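Long-range contacts in cell Inhibiting Factor (CifBp) (Burkholderia pseudomallei, PDB 3GQM), which deamidates a glutamine side chain of the host protein NEDD8 to glutamate, which shuts down cullin-RING ubiquitin ligases and inhibits the host cell cycle: residues Y176-D181 and D194-R199; L106-I111 and G158-I163; A186-R191 and I232-K237. One frame throughout, in Å; residues are numbered along the deposited sequence.

Contact 1. Residues Y176-D181 and D194-R199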
ATOM      1  N   TYR A 176      -1.453  11.607   1.674  1.00 24.18           N
ATOM      2  CA  TYR A 176      -0.582  10.814   2.507  1.00 23.21           C
ATOM      3  C   TYR A 176      -0.144   9.567   1.718  1.00 23.54           C
ATOM      4  O   TYR A 176      -0.885   9.099   0.835  1.00 24.10           O
ATOM      5  CB  TYR A 176      -1.362  10.363   3.737  1.00 22.84           C
ATOM      6  CG  TYR A 176      -1.928  11.531   4.512  1.00 21.87           C
ATOM      7  CD1 TYR A 176      -1.133  12.214   5.447  1.00 18.88           C
ATOM      8  CD2 TYR A 176      -3.220  11.962   4.301  1.00 24.48           C
ATOM      9  CE1 TYR A 176      -1.635  13.274   6.179  1.00 24.54           C
ATOM     10  CE2 TYR A 176      -3.737  13.047   5.010  1.00 28.66           C
ATOM     11  CZ  TYR A 176      -2.936  13.687   5.965  1.00 26.21           C
ATOM     12  OH  TYR A 176      -3.428  14.767   6.650  1.00 27.40           O
ATOM     13  N   ILE A 177       1.036   9.039   2.041  1.00 21.78           N
ATOM     14  CA  ILE A 177       1.549   7.819   1.428  1.00 20.96           C
ATOM     15  C   ILE A 177       1.310   6.617   2.333  1.00 20.60           C
ATOM     16  O   ILE A 177       1.550   6.676   3.536  1.00 20.75           O
ATOM     17  CB  ILE A 177       3.096   7.913   1.098  1.00 22.18           C
ATOM     18  CG1 ILE A 177       3.373   9.164   0.224  1.00 20.25           C
ATOM     19  CG2 ILE A 177       3.667   6.520   0.443  1.00 18.25           C
ATOM     20  CD1 ILE A 177       2.757   9.022  -1.178  1.00 25.05           C
ATOM     21  N   ILE A 178       0.866   5.518   1.737  1.00 19.16           N
ATOM     22  CA  ILE A 178       0.888   4.219   2.404  1.00 19.91           C
ATOM     23  C   ILE A 178       1.677   3.241   1.507  1.00 19.94           C
ATOM     24  O   ILE A 178       1.394   3.137   0.324  1.00 19.82           O
ATOM     25  CB  ILE A 178      -0.547   3.712   2.649  1.00 22.16           C
ATOM     26  CG1 ILE A 178      -1.374   4.789   3.368  1.00 23.65           C
ATOM     27  CG2 ILE A 178      -0.567   2.370   3.461  1.00 17.80           C
ATOM     28  CD1 ILE A 178      -2.843   4.382   3.668  1.00 27.44           C
ATOM     29  N   GLN A 179       2.690   2.570   2.048  1.00 19.74           N
ATOM     30  CA  GLN A 179       3.495   1.630   1.241  1.00 19.75           C
ATOM     31  C   GLN A 179       4.218   0.666   2.151  1.00 21.12           C
ATOM     32  O   GLN A 179       4.329   0.901   3.383  1.00 19.77           O
ATOM     33  CB  GLN A 179       4.560   2.421   0.451  1.00 20.43           C
ATOM     34  CG  GLN A 179       5.676   2.965   1.420  1.00 19.13           C
ATOM     35  CD  GLN A 179       6.838   3.651   0.661  1.00 21.92           C
ATOM     36  OE1 GLN A 179       7.153   3.298  -0.496  1.00 22.40           O
ATOM     37  NE2 GLN A 179       7.474   4.637   1.317  1.00 16.71           N
ATOM     38  N   SER A 180       4.733  -0.416   1.561  1.00 21.44           N
ATOM     39  CA  SER A 180       5.831  -1.158   2.186  1.00 22.67           C
ATOM     40  C   SER A 180       6.816  -1.344   1.033  1.00 23.06           C
ATOM     41  O   SER A 180       6.417  -1.152  -0.093  1.00 22.10           O
ATOM     42  CB  SER A 180       5.353  -2.533   2.653  1.00 23.43           C
ATOM     43  OG  SER A 180       4.877  -3.274   1.529  1.00 24.49           O
ATOM     44  N   ASP A 181       8.059  -1.754   1.317  1.00 23.05           N
ATOM     45  CA  ASP A 181       9.093  -1.999   0.260  1.00 25.48           C
ATOM     46  C   ASP A 181      10.125  -2.986   0.840  1.00 25.40           C
ATOM     47  O   ASP A 181      10.674  -2.761   1.906  1.00 25.16           O
ATOM     48  CB  ASP A 181       9.770  -0.650  -0.079  1.00 25.81           C
ATOM     49  CG  ASP A 181      10.529  -0.621  -1.435  1.00 29.75           C
ATOM     50  OD1 ASP A 181      11.189  -1.606  -1.855  1.00 30.67           O
ATOM     51  OD2 ASP A 181      10.490   0.476  -2.063  1.00 31.73           O
ATOM     52  N   ASP A 194       6.366   0.366  10.069  1.00 24.88           N
ATOM     53  CA  ASP A 194       7.308   1.441  10.340  1.00 24.34           C
ATOM     54  C   ASP A 194       6.907   2.653   9.532  1.00 23.30           C
ATOM     55  O   ASP A 194       6.888   3.771  10.046  1.00 23.45           O
ATOM     56  CB  ASP A 194       8.763   1.001  10.022  1.00 26.02           C
ATOM     57  CG  ASP A 194       9.275  -0.061  11.002  1.00 30.05           C
ATOM     58  OD1 ASP A 194       8.873  -0.015  12.190  1.00 38.89           O
ATOM     59  OD2 ASP A 194      10.040  -0.965  10.623  1.00 31.19           O
ATOM     60  N   TRP A 195       6.581   2.441   8.259  1.00 23.12           N
ATOM     61  CA  TRP A 195       6.169   3.561   7.411  1.00 23.60           C
ATOM     62  C   TRP A 195       4.990   4.307   8.027  1.00 24.38           C
ATOM     63  O   TRP A 195       5.005   5.558   8.165  1.00 23.61           O
ATOM     64  CB  TRP A 195       5.807   3.136   5.982  1.00 23.18           C
ATOM     65  CG  TRP A 195       5.406   4.355   5.183  1.00 21.46           C
ATOM     66  CD1 TRP A 195       4.123   4.818   4.954  1.00 23.24           C
ATOM     67  CD2 TRP A 195       6.285   5.330   4.630  1.00 22.13           C
ATOM     68  NE1 TRP A 195       4.159   6.006   4.251  1.00 21.88           N
ATOM     69  CE2 TRP A 195       5.479   6.330   4.023  1.00 22.36           C
ATOM     70  CE3 TRP A 195       7.688   5.466   4.589  1.00 21.92           C
ATOM     71  CZ2 TRP A 195       6.033   7.437   3.380  1.00 22.53           C
ATOM     72  CZ3 TRP A 195       8.234   6.547   3.924  1.00 23.82           C
ATOM     73  CH2 TRP A 195       7.412   7.524   3.330  1.00 21.15           C
ATOM     74  N   ILE A 196       3.959   3.546   8.386  1.00 25.08           N
ATOM     75  CA  ILE A 196       2.765   4.153   8.970  1.00 27.39           C
ATOM     76  C   ILE A 196       3.122   4.829  10.300  1.00 28.18           C
ATOM     77  O   ILE A 196       2.738   5.951  10.551  1.00 28.68           O
ATOM     78  CB  ILE A 196       1.613   3.123   9.092  1.00 27.63           C
ATOM     79  CG1 ILE A 196       1.061   2.847   7.684  1.00 28.93           C
ATOM     80  CG2 ILE A 196       0.522   3.648  10.103  1.00 29.37           C
ATOM     81  CD1 ILE A 196       0.054   1.713   7.613  1.00 31.84           C
ATOM     82  N   SER A 197       3.925   4.191  11.127  1.00 29.21           N
ATOM     83  CA  SER A 197       4.264   4.814  12.403  1.00 30.86           C
ATOM     84  C   SER A 197       5.083   6.140  12.294  1.00 30.62           C
ATOM     85  O   SER A 197       4.848   7.090  13.035  1.00 30.14           O
ATOM     86  CB  SER A 197       4.994   3.818  13.252  1.00 30.91           C
ATOM     87  OG  SER A 197       5.116   4.359  14.557  1.00 38.52           O
ATOM     88  N   ARG A 198       6.019   6.211  11.355  1.00 30.30           N
ATOM     89  CA  ARG A 198       6.811   7.432  11.204  1.00 30.41           C
ATOM     90  C   ARG A 198       6.205   8.462  10.276  1.00 28.96           C
ATOM     91  O   ARG A 198       6.296   9.652  10.555  1.00 28.66           O
ATOM     92  CB  ARG A 198       8.223   7.123  10.715  1.00 31.09           C
ATOM     93  CG  ARG A 198       9.131   6.585  11.780  1.00 37.41           C
ATOM     94  CD  ARG A 198      10.371   7.457  11.835  1.00 44.25           C
ATOM     95  NE  ARG A 198      11.203   7.003  12.923  1.00 51.80           N
ATOM     96  CZ  ARG A 198      12.139   6.062  12.816  1.00 54.77           C
ATOM     97  NH1 ARG A 198      12.402   5.485  11.643  1.00 54.09           N
ATOM     98  NH2 ARG A 198      12.823   5.710  13.900  1.00 55.40           N
ATOM     99  N   ARG A 199       5.612   8.013   9.169  1.00 27.44           N
ATOM    100  CA  ARG A 199       5.156   8.930   8.127  1.00 27.44           C
ATOM    101  C   ARG A 199       3.684   8.804   7.649  1.00 27.68           C
ATOM    102  O   ARG A 199       3.241   9.495   6.696  1.00 26.84           O
ATOM    103  CB  ARG A 199       6.145   8.851   6.966  1.00 26.85           C
ATOM    104  CG  ARG A 199       7.565   9.463   7.430  1.00 26.07           C
ATOM    105  CD  ARG A 199       8.392   9.905   6.242  1.00 28.54           C
ATOM    106  NE  ARG A 199       7.681  10.936   5.446  1.00 25.73           N
ATOM    107  CZ  ARG A 199       7.977  11.249   4.196  1.00 30.11           C
ATOM    108  NH1 ARG A 199       8.979  10.608   3.523  1.00 27.83           N
ATOM    109  NH2 ARG A 199       7.257  12.184   3.596  1.00 29.17           N
TER
HETATM  110  O   HOH W   1       2.512  10.223   4.198  1.00 27.56           O
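Trp195, on helix 192-199, lies against Gln179, a residue inferred to belong to the active site, beside strand 176-178 at an edge of the sheet. Strand and helix run nearly antiparallel, their axes 161° apart and 8.9 Å at closest approach. With its CG anti to the backbone N (chi1 -180°), the tryptophan throws its ring across to the strand. There NE1 donates to Ile177 O at 2.8 Å; the oxygen sits in the ring plane, while the donor stands above the carbonyl plane, well away from a lone pair. Next to this bond CZ2 of Trp195 lies 3.7 Å from Ile177 CB, the side chains meeting obliquely.

One face of the indole receives Gln179. Its CG rides above the five-membered ring, a CH-pi contact 4.0 Å from the Trp195 centroid, and the amide stands upright on the ring at 89°, with NE2 over the six-membered part. The polar ends of that amide go to other partners: OE1 to His159 NE2, NE2 to Leu233 O. On the opposite face Arg199 CB sits near the rim. A water accepts from Ile177 N and donates to Arg199 O. The indole thus probably helps position the glutamine, as a second-shell residue of the inferred Cys-His-Gln site of this family, which belongs to the papain-like CA clan; papain itself has asparagine as third member.

Contact 2. Residues L106-I111 and G158-I163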
ATOM      1  N   LEU A 106       1.333  -6.474  -2.310  1.00 24.27           N
ATOM      2  CA  LEU A 106       0.454  -7.115  -1.359  1.00 23.87           C
ATOM      3  C   LEU A 106      -0.055  -6.133  -0.292  1.00 23.83           C
ATOM      4  O   LEU A 106      -1.227  -6.242   0.114  1.00 22.80           O
ATOM      5  CB  LEU A 106       1.180  -8.293  -0.686  1.00 24.28           C
ATOM      6  CG  LEU A 106       0.301  -9.213   0.202  1.00 26.00           C
ATOM      7  CD1 LEU A 106      -0.718  -9.968  -0.673  1.00 25.80           C
ATOM      8  CD2 LEU A 106       1.137 -10.200   1.009  1.00 24.19           C
ATOM      9  N   SER A 107       0.809  -5.210   0.173  1.00 22.24           N
ATOM     10  CA  SER A 107       0.363  -4.177   1.127  1.00 23.15           C
ATOM     11  C   SER A 107      -0.595  -3.176   0.478  1.00 22.04           C
ATOM     12  O   SER A 107      -1.672  -2.904   1.026  1.00 21.41           O
ATOM     13  CB  SER A 107       1.531  -3.447   1.811  1.00 23.83           C
ATOM     14  OG  SER A 107       2.332  -2.723   0.843  1.00 26.28           O
ATOM     15  N   ALA A 108      -0.250  -2.695  -0.723  1.00 20.70           N
ATOM     16  CA  ALA A 108      -1.084  -1.733  -1.416  1.00 19.99           C
ATOM     17  C   ALA A 108      -2.434  -2.360  -1.825  1.00 20.82           C
ATOM     18  O   ALA A 108      -3.491  -1.726  -1.672  1.00 21.96           O
ATOM     19  CB  ALA A 108      -0.344  -1.143  -2.669  1.00 20.08           C
ATOM     20  N   ASN A 109      -2.405  -3.561  -2.385  1.00 20.46           N
ATOM     21  CA  ASN A 109      -3.641  -4.216  -2.811  1.00 21.11           C
ATOM     22  C   ASN A 109      -4.629  -4.428  -1.633  1.00 20.32           C
ATOM     23  O   ASN A 109      -5.780  -4.104  -1.733  1.00 20.51           O
ATOM     24  CB  ASN A 109      -3.332  -5.546  -3.521  1.00 21.35           C
ATOM     25  CG  ASN A 109      -2.811  -5.359  -4.930  1.00 22.24           C
ATOM     26  OD1 ASN A 109      -2.954  -4.299  -5.542  1.00 26.45           O
ATOM     27  ND2 ASN A 109      -2.148  -6.365  -5.426  1.00 22.14           N
ATOM     28  N   ASN A 110      -4.137  -4.935  -0.522  1.00 20.69           N
ATOM     29  CA  ASN A 110      -4.970  -5.192   0.652  1.00 22.14           C
ATOM     30  C   ASN A 110      -5.445  -3.964   1.430  1.00 22.26           C
ATOM     31  O   ASN A 110      -6.617  -3.896   1.815  1.00 22.38           O
ATOM     32  CB  ASN A 110      -4.261  -6.201   1.550  1.00 20.05           C
ATOM     33  CG  ASN A 110      -4.383  -7.607   0.968  1.00 23.10           C
ATOM     34  OD1 ASN A 110      -5.505  -8.064   0.736  1.00 21.54           O
ATOM     35  ND2 ASN A 110      -3.242  -8.259   0.637  1.00 21.61           N
ATOM     36  N   ILE A 111      -4.558  -2.982   1.642  1.00 22.77           N
ATOM     37  CA  ILE A 111      -5.010  -1.719   2.279  1.00 23.07           C
ATOM     38  C   ILE A 111      -6.000  -0.956   1.384  1.00 23.06           C
ATOM     39  O   ILE A 111      -6.957  -0.322   1.887  1.00 23.59           O
ATOM     40  CB  ILE A 111      -3.812  -0.821   2.703  1.00 23.32           C
ATOM     41  CG1 ILE A 111      -3.070  -1.490   3.898  1.00 23.43           C
ATOM     42  CG2 ILE A 111      -4.321   0.603   3.033  1.00 22.65           C
ATOM     43  CD1 ILE A 111      -1.598  -1.016   4.094  1.00 27.90           C
ATOM     44  N   GLY A 158       9.647   0.281 -10.155  1.00 29.70           N
ATOM     45  CA  GLY A 158       9.272  -1.124  -9.889  1.00 29.43           C
ATOM     46  C   GLY A 158       8.518  -1.223  -8.548  1.00 29.10           C
ATOM     47  O   GLY A 158       8.773  -2.134  -7.759  1.00 29.37           O
ATOM     48  N   HIS A 159       7.581  -0.310  -8.301  1.00 28.37           N
ATOM     49  CA  HIS A 159       6.986  -0.168  -6.957  1.00 27.73           C
ATOM     50  C   HIS A 159       5.520   0.107  -7.073  1.00 26.36           C
ATOM     51  O   HIS A 159       5.077   0.738  -8.005  1.00 27.03           O
ATOM     52  CB  HIS A 159       7.717   0.958  -6.190  1.00 27.41           C
ATOM     53  CG  HIS A 159       7.331   1.126  -4.741  1.00 26.39           C
ATOM     54  ND1 HIS A 159       7.163   0.067  -3.862  1.00 25.41           N
ATOM     55  CD2 HIS A 159       7.209   2.253  -3.995  1.00 21.92           C
ATOM     56  CE1 HIS A 159       6.899   0.536  -2.654  1.00 26.50           C
ATOM     57  NE2 HIS A 159       6.901   1.865  -2.709  1.00 24.39           N
ATOM     58  N   LYS A 160       4.781  -0.402  -6.112  1.00 26.32           N
ATOM     59  CA  LYS A 160       3.346  -0.212  -5.974  1.00 26.71           C
ATOM     60  C   LYS A 160       3.122   0.415  -4.592  1.00 25.40           C
ATOM     61  O   LYS A 160       3.737  -0.014  -3.601  1.00 25.86           O
ATOM     62  CB  LYS A 160       2.661  -1.587  -6.040  1.00 27.27           C
ATOM     63  CG  LYS A 160       1.278  -1.516  -6.613  1.00 31.46           C
ATOM     64  CD  LYS A 160       0.776  -2.895  -7.088  1.00 39.15           C
ATOM     65  CE  LYS A 160      -0.645  -2.774  -7.626  1.00 40.16           C
ATOM     66  NZ  LYS A 160      -1.193  -4.109  -8.090  1.00 45.93           N
ATOM     67  N   PHE A 161       2.266   1.435  -4.519  1.00 23.76           N
ATOM     68  CA  PHE A 161       2.026   2.132  -3.268  1.00 22.52           C
ATOM     69  C   PHE A 161       0.696   2.893  -3.385  1.00 22.39           C
ATOM     70  O   PHE A 161       0.121   3.014  -4.444  1.00 23.07           O
ATOM     71  CB  PHE A 161       3.224   3.075  -2.894  1.00 21.13           C
ATOM     72  CG  PHE A 161       3.437   4.233  -3.855  1.00 20.82           C
ATOM     73  CD1 PHE A 161       2.872   5.469  -3.605  1.00 22.13           C
ATOM     74  CD2 PHE A 161       4.261   4.088  -4.978  1.00 23.29           C
ATOM     75  CE1 PHE A 161       3.067   6.569  -4.493  1.00 24.89           C
ATOM     76  CE2 PHE A 161       4.494   5.151  -5.861  1.00 24.53           C
ATOM     77  CZ  PHE A 161       3.881   6.422  -5.613  1.00 24.52           C
ATOM     78  N   LEU A 162       0.217   3.414  -2.281  1.00 21.90           N
ATOM     79  CA  LEU A 162      -1.047   4.132  -2.272  1.00 21.97           C
ATOM     80  C   LEU A 162      -0.827   5.611  -1.918  1.00 21.41           C
ATOM     81  O   LEU A 162       0.041   5.934  -1.130  1.00 21.41           O
ATOM     82  CB  LEU A 162      -1.961   3.507  -1.223  1.00 20.73           C
ATOM     83  CG  LEU A 162      -2.299   2.012  -1.298  1.00 21.89           C
ATOM     84  CD1 LEU A 162      -3.296   1.633  -0.144  1.00 23.18           C
ATOM     85  CD2 LEU A 162      -2.980   1.718  -2.618  1.00 20.30           C
ATOM     86  N   ILE A 163      -1.640   6.463  -2.530  1.00 21.60           N
ATOM     87  CA  ILE A 163      -1.806   7.839  -2.126  1.00 22.21           C
ATOM     88  C   ILE A 163      -3.215   7.992  -1.558  1.00 22.12           C
ATOM     89  O   ILE A 163      -4.178   7.767  -2.275  1.00 23.15           O
ATOM     90  CB  ILE A 163      -1.661   8.792  -3.332  1.00 21.36           C
ATOM     91  CG1 ILE A 163      -0.253   8.631  -3.931  1.00 21.84           C
ATOM     92  CG2 ILE A 163      -1.850  10.214  -2.842  1.00 22.31           C
ATOM     93  CD1 ILE A 163      -0.108   9.043  -5.391  1.00 21.46           C
TER
HETATM   94  O   HOH W   2       3.193  -0.594  -0.936  1.00 18.51           O
HETATM   95  O   HOH W   3      -0.438  -6.527  -7.501  1.00 42.73           O
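Ala108 and Leu162 form the apolar centre of this interface. Ala108 points from helix 104-116 straight at strand 159-165, and with so small a side chain between them the backbones come close, Ala108 CA lying 5.3 Å from Phe161 CA. Leu162 reaches from the strand toward the helix and divides its two methyls: CD2 lies 3.9 Å from Ala108 CB, while CD1 presses on Ile111 CG2 at 3.5 Å, a tight fit. That branch of Ile111 is anti to its own backbone N, which directs it onto the leucine. Ile151 of the neighbouring strand also touches Leu162.

The helix starts at Cys104 and the strand carries His159, both inferred active-site residues. A cysteine-bearing helix packed on an antiparallel sheet whose strand supplies the histidine is consistent with the papain-like core expected of this clan; the two axes cross at 33°, 7.1 Å apart at their closest. Gly158 and His159 form a G1 beta bulge facing Asp154.

Polar links flank the apolar patch. Lys160, its chain extended from CB to NZ, crosses the Asn109 side chain at about a right angle, and NZ gives a 3.1 Å hydrogen bond to Asn109 OD1, in the carbonyl plane on a lone pair. A water accepts from both Lys160 NZ and Asn109 ND2, bridging the ammonium to the amide nitrogen. A second water, bonded to Ser107 OG, lies 2.8 Å from Lys160 O, to which it can donate, though other acceptors compete for its protons; Ser107 OG also bonds to Ser180 OG.

Contact 3. Residues A186-R191 and I232-K237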
ATOM      1  N   ALA A 186      15.475   1.617  -6.205  1.00 26.35           N
ATOM      2  CA  ALA A 186      15.969   2.946  -5.854  1.00 26.62           C
ATOM      3  C   ALA A 186      15.791   3.263  -4.350  1.00 27.72           C
ATOM      4  O   ALA A 186      16.592   4.006  -3.761  1.00 27.46           O
ATOM      5  CB  ALA A 186      15.305   4.030  -6.728  1.00 25.75           C
ATOM      6  N   LEU A 187      14.783   2.640  -3.719  1.00 27.67           N
ATOM      7  CA  LEU A 187      14.413   2.961  -2.335  1.00 28.03           C
ATOM      8  C   LEU A 187      14.884   1.892  -1.351  1.00 27.31           C
ATOM      9  O   LEU A 187      14.930   0.728  -1.674  1.00 28.06           O
ATOM     10  CB  LEU A 187      12.883   3.204  -2.247  1.00 27.70           C
ATOM     11  CG  LEU A 187      12.502   4.546  -2.897  1.00 28.60           C
ATOM     12  CD1 LEU A 187      11.158   4.479  -3.444  1.00 29.12           C
ATOM     13  CD2 LEU A 187      12.605   5.673  -1.837  1.00 27.78           C
ATOM     14  N   PRO A 188      15.265   2.291  -0.149  1.00 27.07           N
ATOM     15  CA  PRO A 188      15.574   1.297   0.866  1.00 27.53           C
ATOM     16  C   PRO A 188      14.310   0.526   1.304  1.00 27.75           C
ATOM     17  O   PRO A 188      13.176   0.994   1.094  1.00 26.28           O
ATOM     18  CB  PRO A 188      16.117   2.151   2.024  1.00 27.61           C
ATOM     19  CG  PRO A 188      15.466   3.450   1.834  1.00 28.52           C
ATOM     20  CD  PRO A 188      15.420   3.658   0.352  1.00 27.33           C
ATOM     21  N   ALA A 189      14.523  -0.636   1.908  1.00 27.37           N
ATOM     22  CA  ALA A 189      13.436  -1.441   2.442  1.00 26.84           C
ATOM     23  C   ALA A 189      12.693  -0.703   3.552  1.00 27.58           C
ATOM     24  O   ALA A 189      13.314  -0.028   4.391  1.00 29.00           O
ATOM     25  CB  ALA A 189      13.932  -2.765   2.944  1.00 25.25           C
ATOM     26  N   VAL A 190      11.364  -0.808   3.544  1.00 26.06           N
ATOM     27  CA  VAL A 190      10.558  -0.279   4.670  1.00 26.07           C
ATOM     28  C   VAL A 190       9.317  -1.146   4.905  1.00 25.21           C
ATOM     29  O   VAL A 190       8.651  -1.524   3.964  1.00 25.32           O
ATOM     30  CB  VAL A 190      10.229   1.219   4.492  1.00 24.64           C
ATOM     31  CG1 VAL A 190       9.280   1.474   3.272  1.00 27.29           C
ATOM     32  CG2 VAL A 190       9.682   1.848   5.824  1.00 24.89           C
ATOM     33  N   ARG A 191       9.088  -1.527   6.153  1.00 25.50           N
ATOM     34  CA  ARG A 191       7.933  -2.322   6.549  1.00 27.10           C
ATOM     35  C   ARG A 191       6.734  -1.361   6.548  1.00 25.75           C
ATOM     36  O   ARG A 191       6.901  -0.203   6.895  1.00 26.20           O
ATOM     37  CB  ARG A 191       8.143  -2.852   7.987  1.00 26.89           C
ATOM     38  CG  ARG A 191       9.142  -4.022   8.065  1.00 33.83           C
ATOM     39  CD  ARG A 191       9.636  -4.228   9.498  1.00 37.15           C
ATOM     40  NE  ARG A 191       8.589  -4.737  10.370  1.00 43.82           N
ATOM     41  CZ  ARG A 191       8.166  -4.159  11.497  1.00 47.75           C
ATOM     42  NH1 ARG A 191       8.688  -3.008  11.923  1.00 46.64           N
ATOM     43  NH2 ARG A 191       7.204  -4.742  12.202  1.00 49.98           N
ATOM     44  N   ILE A 232       9.181  11.989  -0.753  1.00 26.43           N
ATOM     45  CA  ILE A 232       7.895  11.397  -0.828  1.00 25.61           C
ATOM     46  C   ILE A 232       7.901   9.975  -0.213  1.00 25.24           C
ATOM     47  O   ILE A 232       6.951   9.584   0.416  1.00 24.89           O
ATOM     48  CB  ILE A 232       7.450  11.327  -2.320  1.00 24.92           C
ATOM     49  CG1 ILE A 232       7.352  12.737  -2.914  1.00 26.21           C
ATOM     50  CG2 ILE A 232       6.112  10.620  -2.461  1.00 23.40           C
ATOM     51  CD1 ILE A 232       6.926  12.754  -4.471  1.00 25.91           C
ATOM     52  N   LEU A 233       8.963   9.207  -0.429  1.00 24.34           N
ATOM     53  CA  LEU A 233       8.918   7.753  -0.214  1.00 23.99           C
ATOM     54  C   LEU A 233       9.952   7.235   0.782  1.00 24.82           C
ATOM     55  O   LEU A 233       9.938   6.052   1.103  1.00 24.69           O
ATOM     56  CB  LEU A 233       9.021   6.979  -1.570  1.00 23.39           C
ATOM     57  CG  LEU A 233       7.869   7.265  -2.573  1.00 22.26           C
ATOM     58  CD1 LEU A 233       8.096   6.576  -3.907  1.00 22.92           C
ATOM     59  CD2 LEU A 233       6.451   6.909  -2.015  1.00 22.39           C
ATOM     60  N   GLN A 234      10.849   8.085   1.290  1.00 24.01           N
ATOM     61  CA  GLN A 234      11.866   7.540   2.207  1.00 24.07           C
ATOM     62  C   GLN A 234      11.557   8.017   3.630  1.00 24.49           C
ATOM     63  O   GLN A 234      11.229   9.184   3.848  1.00 24.04           O
ATOM     64  CB  GLN A 234      13.287   7.940   1.771  1.00 23.59           C
ATOM     65  CG  GLN A 234      14.371   7.030   2.285  1.00 24.15           C
ATOM     66  CD  GLN A 234      14.845   7.366   3.688  1.00 27.91           C
ATOM     67  OE1 GLN A 234      14.901   8.543   4.075  1.00 27.27           O
ATOM     68  NE2 GLN A 234      15.226   6.323   4.456  1.00 24.09           N
ATOM     69  N   ILE A 235      11.673   7.094   4.572  1.00 25.73           N
ATOM     70  CA  ILE A 235      11.121   7.231   5.894  1.00 28.25           C
ATOM     71  C   ILE A 235      11.775   8.370   6.686  1.00 29.59           C
ATOM     72  O   ILE A 235      11.149   8.958   7.533  1.00 29.00           O
ATOM     73  CB  ILE A 235      11.160   5.853   6.650  1.00 28.21           C
ATOM     74  CG1 ILE A 235       9.998   5.758   7.678  1.00 29.05           C
ATOM     75  CG2 ILE A 235      12.620   5.522   7.179  1.00 30.22           C
ATOM     76  CD1 ILE A 235      10.062   4.565   8.629  1.00 30.39           C
ATOM     77  N   ASP A 236      13.042   8.667   6.391  1.00 32.01           N
ATOM     78  CA  ASP A 236      13.720   9.812   6.992  1.00 33.42           C
ATOM     79  C   ASP A 236      13.912  10.962   6.016  1.00 34.07           C
ATOM     80  O   ASP A 236      14.632  11.900   6.332  1.00 34.29           O
ATOM     81  CB  ASP A 236      15.066   9.401   7.580  1.00 34.59           C
ATOM     82  CG  ASP A 236      14.906   8.534   8.800  1.00 38.09           C
ATOM     83  OD1 ASP A 236      14.209   8.954   9.750  1.00 46.32           O
ATOM     84  OD2 ASP A 236      15.431   7.403   8.802  1.00 41.93           O
ATOM     85  N   LYS A 237      13.266  10.896   4.849  1.00 33.70           N
ATOM     86  CA  LYS A 237      13.458  11.904   3.784  1.00 34.47           C
ATOM     87  C   LYS A 237      14.957  12.078   3.461  1.00 34.75           C
ATOM     88  O   LYS A 237      15.429  13.193   3.180  1.00 34.03           O
ATOM     89  CB  LYS A 237      12.837  13.253   4.178  1.00 34.74           C
ATOM     90  CG  LYS A 237      11.356  13.228   4.555  1.00 35.29           C
ATOM     91  CD  LYS A 237      10.865  14.671   4.810  1.00 37.04           C
TER
HETATM   92  O   HOH W   4      11.856   3.502   1.267  1.00 21.08           O
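Leu187 and Gln234 bring the two backbones to within 6.9 Å, CA to CA, and at Val190 and Ile235 the CA atoms are 7.6 Å apart. Residues 186-191 run as an irregular chain up to Arg191, the N-cap residue of helix 192-199. Across from them helix 222-233 ends: Gln234 is the first residue to leave helical geometry, and Gln234 to Lys237 form a type I beta turn, closed by Lys237 N bonding to Gln234 O. No direct backbone bond joins the two segments; instead one water donates toward both Pro188 O and Leu233 O, the second at a longer 3.2 Å, and other acceptors compete for its protons.

Leu187 packs on the last helical residue, its side chain crossing that of Leu233 at about a right angle. Its CD1 meets Leu233 CD1 at 3.7 Å, and CD1 and CD2 of Leu187 are both 3.8 Å from Leu233 CB. Here the loop after strand 176-178 meets the C-terminal end of helix 222-233, beside the inferred catalytic residues, for Leu233 also lies near the side chains of Gln179 and His159.

Further along, the proline ring rests on the glutamine chain, with Pro188 CG 3.8 Å from Gln234 CG. That chain bends at chi2 (-84°), which folds the amide back over the turn, where OE1 accepts from Asp236 N, lying above its carbonyl plane, and from Asp238 N. Val190 turns CG2, its branch anti to the backbone N, to Ile235 CD1 at 3.9 Å; Trp195 and Arg198 of helix 192-199 touch the same isoleucine.

From the N terminus, the first loop to close is that of contact 2, where strand 159-165 returns to helix 104-116, the chain having passed through strand 147-154, the antiparallel neighbour of 159-165. Contact 1 opens only afterwards, on the next strand of the sheet, and closes 13 residues later on helix 192-199. Within that short loop lies 186-191, which starts contact 3; its partner 232-237 begins in the last turn of helix 222-233 and runs past its end, so contacts 1 and 3 cross, whereas contact 2 stands in series with both. His159 meets Gln179 between contacts 2 and 1, at the inferred active site. Separately, Arg199 to Gln234 joins helix 192-199 to the turn after helix 222-233.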